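Local coordinates for protein nodulation fucosyltransferase NodZ (Bradyrhizobium sp., PDB 2HHC) that is a nodulation fucosyltransferase of the NodZ family, a GT-B clan protein with two separate sheets flanked by helices, at residues 6-11 with 78-83; 87-92 with 125-130; 97-100 with 106-109. All blocks are in the same frame, centred on the assembly; numbering follows the deposited sequence. Where two conformers were deposited one is given.

Contact 1 (6-11 with 78-83); sequences FVISRR and LSFPGP
One face of the Phe6 ring is taken by the edge of the Phe80 ring: Phe80 CD1 stands 3.5 Å above the plane of Phe6, over its centre, while the CE2 and CZ atoms of Phe6 lie near the plane of Phe80. This is an edge-to-face pair, with ring centroids 4.8 Å apart and planes inclined at 61°. Pro81 adds to it obliquely, its CD reaching to 3.5 Å from Phe6 CE1. The touching groups are all hydrocarbon, and no hydrogen bond crosses between the segments. Phe6 belongs to strand 6-10, an inner strand between 35-39 and 125-128 in the mixed, mostly parallel N-terminal sheet, as in the Rossmann-like domains of GT-B proteins; Phe80 comes from the loop that leads to strand 84-85. Phe6 and Ile8, two residues apart, project from the same face, and Val7 between them turns to helix 15-32. Residues 78-83 thus lay an apolar patch on the strand, and Phe80 also touches Val37 and Thr125 on the flanking strands. With CG1 anti to the carbonyl carbon and an extended end (chi2 178°), Ile8 carries its CD1 to 3.7 Å from Phe80 CD2. The backbone O of Pro81 is hydrogen-bonded to Thr125 OG1.

Contact 2 (87-92 with 125-130); sequences RWWNRP and TIVCDA. With PO4 (phosphate ion), chain B.
Trp89 lays one face of its indole on Val127, the other on its own neighbour Trp88, and turns an edge to Asp129. The segments join the 3-10 turn 87-90 to strand 125-128, a parallel strand of the N-terminal sheet in this GT-B clan protein. Val127 comes at about a right angle to the indole, and its CG1 sits almost on the normal of the six-membered ring, 3.6 Å from the centroid and 12° off, a CH-pi contact. That branch lies anti to the backbone N (chi1 -177°), which sets it over the ring centre; CG2 lies nearer the five-membered part. On the opposite face, Trp88 CE3 stands 3.5 Å above the Trp89 plane, displaced toward the rim, so the indole of Trp88 presents its edge rather than its face. The third neighbour is Asp129, whose OD2 lies near the indole plane, 3.4 Å from Trp89 CZ2, with carboxylate and ring planes 33° apart. The two oxygens of Asp129 have cationic partners outside the segments: OD1 with Arg12 and OD2 with Arg10. At the pyrrole edge, the indole N-H of Trp89 is bonded to Glu107, so the ring is held from both faces and by its polar edge. The turn itself is closed by Asn90 N to Arg87 O at 2.9 Å. Away from the strand, a phosphate ion, probably from the crystallisation liquor, rests against the turn. A weak bond to it from Arg91 involves one of two deposited conformers and is doubtful. The backbone N of Trp88 donates to O2 of the phosphate over 3.2 Å.

Contact 3 (97-100 with 106-109); sequences INRP and RERD
Arg99 and Glu107 meet end-on, the guanidinium using both terminal nitrogens and the carboxylate both oxygens. Arg99 NH1 reaches Glu107 OE2 at 2.8 Å, and Arg99 NH2 reaches Glu107 OE1 over the same distance of 2.8 Å, in a two-pronged salt bridge. The NH1 bond is nearly straight at 163°, and both oxygens lie close to the guanidinium plane. From the acid's side the approach is less regular: the planes of the two groups are turned 53° apart, and each oxygen is met from above the carboxylate plane. The two side chains come from opposite directions. Arg99, with CG anti to its backbone nitrogen (chi1 -173°), runs fully extended to NE, and Glu107 is likewise stretched beyond CG, so the charged ends bridge backbones that stay well separated. Here the loop leading into helix 101-116 is tied to the second turn of that helix, with Pro100 in the N-cap position just before it. Gln103 NE2, one helical turn earlier, is a further donor to OE2, as Trp89 is to OE1. Each oxygen thus takes two hydrogen bonds, which fixes the rotation of this buried carboxylate. Arg99 NH2 is shared too, since it also donates to the backbone oxygen of Asp129, and the guanidinium makes a cation-pi contact with Trp88. Further along the helix Arg108 holds its neighbour Asp109 in a side-on salt bridge, NE and NH2 both bonding to OD1, each at 3.1 Å and from the same face of the carboxylate. Arg106 turns back instead to Glu102 and Gln103 in the preceding turn.

In the fold
From the N terminus, strand 6-10 runs into the first sheet, and contact 1 closes a long loop back onto it when the chain returns at 78-83. After the short edge strand 84-85 the chain makes the 3-10 turn 87-90 within segment 87-92, where contact 2 opens; it closes only when strand 125-128 enters the sheet. Nested inside that loop is contact 3, a short-range tie between 97-100 and helix 101-116. Contacts 1 and 2 are in series and meet on neighbouring strands 6-10 and 125-128. Contacts 2 and 3 touch directly, whereas 1 and 3 do not, their centres being about 16 Å apart.

Contact 1 (6-11 with 78-83)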
# COMPACT_ATOMS: atom_id res chain seq x y z
N PHE A 6 17.26 16.23 -1.39
CA PHE A 6 16.39 15.13 -1.77
C PHE A 6 15.94 14.24 -0.61
O PHE A 6 16.64 14.11 0.43
CB PHE A 6 17.11 14.21 -2.81
CG PHE A 6 17.52 14.94 -4.05
CD1 PHE A 6 18.71 15.65 -4.10
CD2 PHE A 6 16.74 14.90 -5.19
CE1 PHE A 6 19.12 16.29 -5.23
CE2 PHE A 6 17.14 15.55 -6.34
CZ PHE A 6 18.35 16.23 -6.37
N VAL A 7 14.80 13.60 -0.81
CA VAL A 7 14.36 12.43 -0.03
C VAL A 7 14.06 11.33 -1.02
O VAL A 7 13.27 11.57 -1.94
CB VAL A 7 13.08 12.71 0.83
CG1 VAL A 7 12.68 11.47 1.59
CG2 VAL A 7 13.26 13.85 1.76
N ILE A 8 14.69 10.17 -0.88
CA ILE A 8 14.45 9.05 -1.77
C ILE A 8 13.57 8.06 -1.05
O ILE A 8 13.90 7.56 0.04
CB ILE A 8 15.76 8.40 -2.21
CG1 ILE A 8 16.73 9.44 -2.83
CG2 ILE A 8 15.45 7.29 -3.16
CD1 ILE A 8 18.05 8.86 -3.24
N SER A 9 12.43 7.72 -1.63
CA SER A 9 11.53 6.72 -1.13
C SER A 9 11.75 5.41 -1.87
O SER A 9 11.35 5.28 -3.04
CB SER A 9 10.08 7.19 -1.29
OG SER A 9 9.21 6.24 -0.68
N ARG A 10 12.38 4.44 -1.19
CA ARG A 10 12.67 3.14 -1.74
C ARG A 10 11.76 2.12 -1.06
O ARG A 10 11.79 1.99 0.18
CB ARG A 10 14.12 2.77 -1.43
CG ARG A 10 15.11 3.88 -1.69
CD ARG A 10 16.52 3.27 -1.91
NE ARG A 10 16.60 2.71 -3.25
CZ ARG A 10 16.86 1.44 -3.52
NH1 ARG A 10 17.13 0.58 -2.55
NH2 ARG A 10 16.82 1.01 -4.78
N ARG A 11 11.02 1.34 -1.83
CA ARG A 11 10.20 0.27 -1.27
C ARG A 11 9.87 -0.67 -2.41
O ARG A 11 9.69 -0.23 -3.54
CB ARG A 11 8.95 0.80 -0.57
CG ARG A 11 8.43 -0.07 0.52
CD ARG A 11 9.19 0.12 1.84
NE ARG A 11 8.75 -0.85 2.83
CZ ARG A 11 9.51 -1.75 3.42
NH1 ARG A 11 10.82 -1.73 3.34
NH2 ARG A 11 8.96 -2.63 4.21
N LEU A 78 20.94 10.08 -12.50
CA LEU A 78 21.26 11.14 -11.56
C LEU A 78 22.09 10.60 -10.41
O LEU A 78 21.91 9.44 -10.00
CB LEU A 78 19.96 11.75 -11.00
CG LEU A 78 19.13 12.42 -12.10
CD1 LEU A 78 17.75 12.79 -11.60
CD2 LEU A 78 19.84 13.64 -12.68
N SER A 79 23.02 11.42 -9.92
CA SER A 79 23.83 11.15 -8.77
C SER A 79 23.32 12.00 -7.62
O SER A 79 23.65 13.20 -7.50
CB SER A 79 25.28 11.51 -9.03
OG SER A 79 25.87 10.60 -9.95
N PHE A 80 22.53 11.41 -6.73
CA PHE A 80 21.94 12.17 -5.64
C PHE A 80 23.04 12.48 -4.63
O PHE A 80 23.79 11.61 -4.29
CB PHE A 80 20.71 11.44 -5.04
CG PHE A 80 19.57 11.29 -6.05
CD1 PHE A 80 18.93 12.39 -6.55
CD2 PHE A 80 19.20 10.02 -6.54
CE1 PHE A 80 17.93 12.28 -7.55
CE2 PHE A 80 18.21 9.94 -7.53
CZ PHE A 80 17.58 11.05 -8.01
N PRO A 81 23.16 13.76 -4.19
CA PRO A 81 24.28 14.23 -3.43
C PRO A 81 24.36 13.81 -1.97
O PRO A 81 23.37 13.85 -1.25
CB PRO A 81 24.14 15.75 -3.56
CG PRO A 81 22.77 15.98 -3.65
CD PRO A 81 22.24 14.86 -4.49
N GLY A 82 25.58 13.51 -1.52
CA GLY A 82 25.84 13.33 -0.13
C GLY A 82 26.09 14.67 0.52
O GLY A 82 26.18 15.71 -0.17
N PRO A 83 26.30 14.66 1.83
CA PRO A 83 26.23 13.46 2.66
C PRO A 83 24.84 12.90 2.75
O PRO A 83 23.84 13.63 2.50
CB PRO A 83 26.71 13.91 4.03
CG PRO A 83 27.11 15.30 3.92
CD PRO A 83 26.71 15.86 2.58

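Contact 2 (87-92 with 125-130)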
# COMPACT_ATOMS: atom_id res chain seq x y z
N ARG A 87 23.13 7.31 8.32
CA ARG A 87 24.60 7.40 8.14
C ARG A 87 25.17 6.20 7.40
O ARG A 87 26.20 6.31 6.74
CB ARG A 87 25.29 7.60 9.49
CG ARG A 87 24.89 8.93 10.08
CD ARG A 87 25.64 9.38 11.34
NE ARG A 87 24.68 9.92 12.33
CZ ARG A 87 23.78 10.90 12.09
NH1 ARG A 87 23.68 11.50 10.90
NH2 ARG A 87 22.96 11.29 13.06
N TRP A 88 24.49 5.06 7.50
CA TRP A 88 24.92 3.85 6.76
C TRP A 88 25.16 4.10 5.29
O TRP A 88 26.05 3.53 4.72
CB TRP A 88 23.84 2.79 6.91
CG TRP A 88 24.15 1.43 6.35
CD1 TRP A 88 24.70 0.38 7.01
CD2 TRP A 88 23.80 0.94 5.04
NE1 TRP A 88 24.74 -0.74 6.19
CE2 TRP A 88 24.25 -0.41 4.97
CE3 TRP A 88 23.22 1.52 3.91
CZ2 TRP A 88 24.04 -1.21 3.83
CZ3 TRP A 88 23.09 0.71 2.75
CH2 TRP A 88 23.48 -0.63 2.74
N TRP A 89 24.40 5.00 4.70
CA TRP A 89 24.45 5.30 3.28
C TRP A 89 25.69 6.07 2.88
O TRP A 89 25.92 6.27 1.68
CB TRP A 89 23.16 6.02 2.82
CG TRP A 89 22.01 5.04 2.87
CD1 TRP A 89 21.22 4.72 3.94
CD2 TRP A 89 21.61 4.17 1.80
NE1 TRP A 89 20.35 3.72 3.59
CE2 TRP A 89 20.56 3.36 2.29
CE3 TRP A 89 22.01 4.01 0.48
CZ2 TRP A 89 19.93 2.39 1.51
CZ3 TRP A 89 21.37 3.07 -0.29
CH2 TRP A 89 20.34 2.26 0.22
N ASN A 90 26.49 6.50 3.86
CA ASN A 90 27.79 7.11 3.54
C ASN A 90 28.93 6.08 3.40
O ASN A 90 30.04 6.45 3.02
CB ASN A 90 28.17 8.11 4.62
CG ASN A 90 27.23 9.29 4.68
OD1 ASN A 90 27.07 10.00 3.71
ND2 ASN A 90 26.60 9.46 5.78
N ARG A 91 28.64 4.83 3.75
CA ARG A 91 29.65 3.74 3.69
C ARG A 91 30.03 3.46 2.26
O ARG A 91 29.19 3.60 1.37
CB ARG A 91 29.13 2.48 4.40
CG ARG A 91 28.88 2.71 5.87
CD ARG A 91 28.81 1.48 6.74
NE ARG A 91 27.95 1.72 7.91
CZ ARG A 91 28.19 2.59 8.90
NH1 ARG A 91 29.28 3.33 8.92
NH2 ARG A 91 27.31 2.72 9.88
N PRO A 92 31.26 2.98 2.03
CA PRO A 92 31.62 2.54 0.69
C PRO A 92 30.70 1.46 0.18
O PRO A 92 30.16 0.69 0.99
CB PRO A 92 33.01 1.98 0.90
CG PRO A 92 33.56 2.76 2.06
CD PRO A 92 32.38 2.85 2.97
N THR A 125 20.87 14.28 0.99
CA THR A 125 19.93 13.24 0.53
C THR A 125 19.55 12.34 1.70
O THR A 125 20.44 11.76 2.34
CB THR A 125 20.54 12.42 -0.62
OG1 THR A 125 20.77 13.27 -1.75
CG2 THR A 125 19.62 11.27 -1.09
N ILE A 126 18.25 12.24 1.97
CA ILE A 126 17.70 11.28 2.95
C ILE A 126 17.33 10.04 2.16
O ILE A 126 16.50 10.13 1.24
CB ILE A 126 16.45 11.84 3.64
CG1 ILE A 126 16.70 13.26 4.19
CG2 ILE A 126 15.96 10.89 4.72
CD1 ILE A 126 17.83 13.46 5.06
N VAL A 127 17.85 8.88 2.54
CA VAL A 127 17.50 7.65 1.82
C VAL A 127 16.57 6.86 2.71
O VAL A 127 16.97 6.40 3.80
CB VAL A 127 18.74 6.78 1.46
CG1 VAL A 127 18.27 5.54 0.63
CG2 VAL A 127 19.77 7.61 0.76
N CYS A 128 15.32 6.70 2.29
CA CYS A 128 14.33 5.95 3.01
C CYS A 128 14.21 4.55 2.42
O CYS A 128 13.68 4.41 1.34
CB CYS A 128 12.95 6.63 2.96
SG CYS A 128 12.90 8.29 3.67
N ASP A 129 14.75 3.55 3.11
CA ASP A 129 14.80 2.19 2.59
C ASP A 129 14.47 1.18 3.72
O ASP A 129 15.17 0.22 4.01
CB ASP A 129 16.17 1.92 1.93
CG ASP A 129 16.18 0.77 0.99
OD1 ASP A 129 15.18 0.01 0.79
OD2 ASP A 129 17.27 0.60 0.37
N ALA A 130 13.33 1.46 4.35
CA ALA A 130 12.74 0.69 5.41
C ALA A 130 11.24 0.95 5.39
O ALA A 130 10.75 1.83 4.69
CB ALA A 130 13.31 1.07 6.74
P PO4 B . 23.56 3.54 10.96
O1 PO4 B . 22.95 2.52 11.93
O2 PO4 B . 22.55 4.12 9.90
O3 PO4 B . 24.15 4.64 11.80
O4 PO4 B . 24.73 2.83 10.29

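Contact 3 (97-100 with 106-109)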
# COMPACT_ATOMS: atom_id res chain seq x y z
N ILE A 97 26.97 -4.10 0.69
CA ILE A 97 26.47 -5.39 0.18
C ILE A 97 25.64 -6.07 1.28
O ILE A 97 24.56 -6.59 1.02
CB ILE A 97 27.61 -6.29 -0.28
CG1 ILE A 97 28.40 -5.71 -1.46
CG2 ILE A 97 27.12 -7.68 -0.67
CD1 ILE A 97 27.64 -5.64 -2.72
N ASN A 98 26.16 -6.08 2.51
CA ASN A 98 25.45 -6.67 3.66
C ASN A 98 24.40 -5.70 4.18
O ASN A 98 24.76 -4.66 4.74
CB ASN A 98 26.40 -6.87 4.82
CG ASN A 98 25.80 -7.67 5.95
OD1 ASN A 98 24.92 -8.52 5.77
ND2 ASN A 98 26.32 -7.42 7.13
N ARG A 99 23.13 -6.01 3.99
CA ARG A 99 22.04 -5.14 4.47
C ARG A 99 20.98 -5.98 5.17
O ARG A 99 19.90 -6.17 4.63
CB ARG A 99 21.52 -4.27 3.32
CG ARG A 99 20.51 -3.21 3.75
CD ARG A 99 20.12 -2.21 2.69
NE ARG A 99 19.03 -1.38 3.21
CZ ARG A 99 19.17 -0.40 4.07
NH1 ARG A 99 20.36 -0.02 4.45
NH2 ARG A 99 18.11 0.22 4.55
N PRO A 100 21.29 -6.47 6.39
CA PRO A 100 20.41 -7.36 7.12
C PRO A 100 19.23 -6.61 7.71
O PRO A 100 19.25 -5.39 7.81
CB PRO A 100 21.29 -7.86 8.24
CG PRO A 100 22.26 -6.82 8.45
CD PRO A 100 22.52 -6.20 7.14
N ARG A 106 16.96 -0.58 12.25
CA ARG A 106 17.68 0.55 12.82
C ARG A 106 17.38 1.81 12.00
O ARG A 106 17.14 2.89 12.57
CB ARG A 106 19.16 0.20 12.80
CG ARG A 106 20.16 1.24 13.22
CD ARG A 106 21.55 0.58 13.27
NE ARG A 106 21.47 -0.70 13.99
CZ ARG A 106 21.92 -1.92 13.60
NH1 ARG A 106 22.56 -2.13 12.46
NH2 ARG A 106 21.78 -2.96 14.43
N GLU A 107 17.37 1.70 10.68
CA GLU A 107 17.10 2.87 9.88
C GLU A 107 15.67 3.35 10.00
O GLU A 107 15.42 4.54 10.06
CB GLU A 107 17.48 2.64 8.41
CG GLU A 107 18.99 2.51 8.25
CD GLU A 107 19.47 2.25 6.83
OE1 GLU A 107 18.78 2.62 5.89
OE2 GLU A 107 20.58 1.71 6.68
N ARG A 108 14.70 2.44 10.08
CA ARG A 108 13.33 2.85 10.39
C ARG A 108 13.32 3.73 11.62
O ARG A 108 12.64 4.76 11.67
CB ARG A 108 12.47 1.61 10.59
CG ARG A 108 11.01 1.86 11.01
CD ARG A 108 10.37 0.60 11.49
NE ARG A 108 11.08 0.24 12.73
CZ ARG A 108 11.37 -0.99 13.21
NH1 ARG A 108 10.95 -2.12 12.64
NH2 ARG A 108 12.07 -1.09 14.32
N ASP A 109 14.02 3.29 12.65
CA ASP A 109 14.01 4.01 13.92
C ASP A 109 14.74 5.34 13.82
O ASP A 109 14.30 6.33 14.39
CB ASP A 109 14.64 3.18 14.99
CG ASP A 109 13.83 1.94 15.33
OD1 ASP A 109 12.65 1.86 14.92
OD2 ASP A 109 14.39 1.07 16.03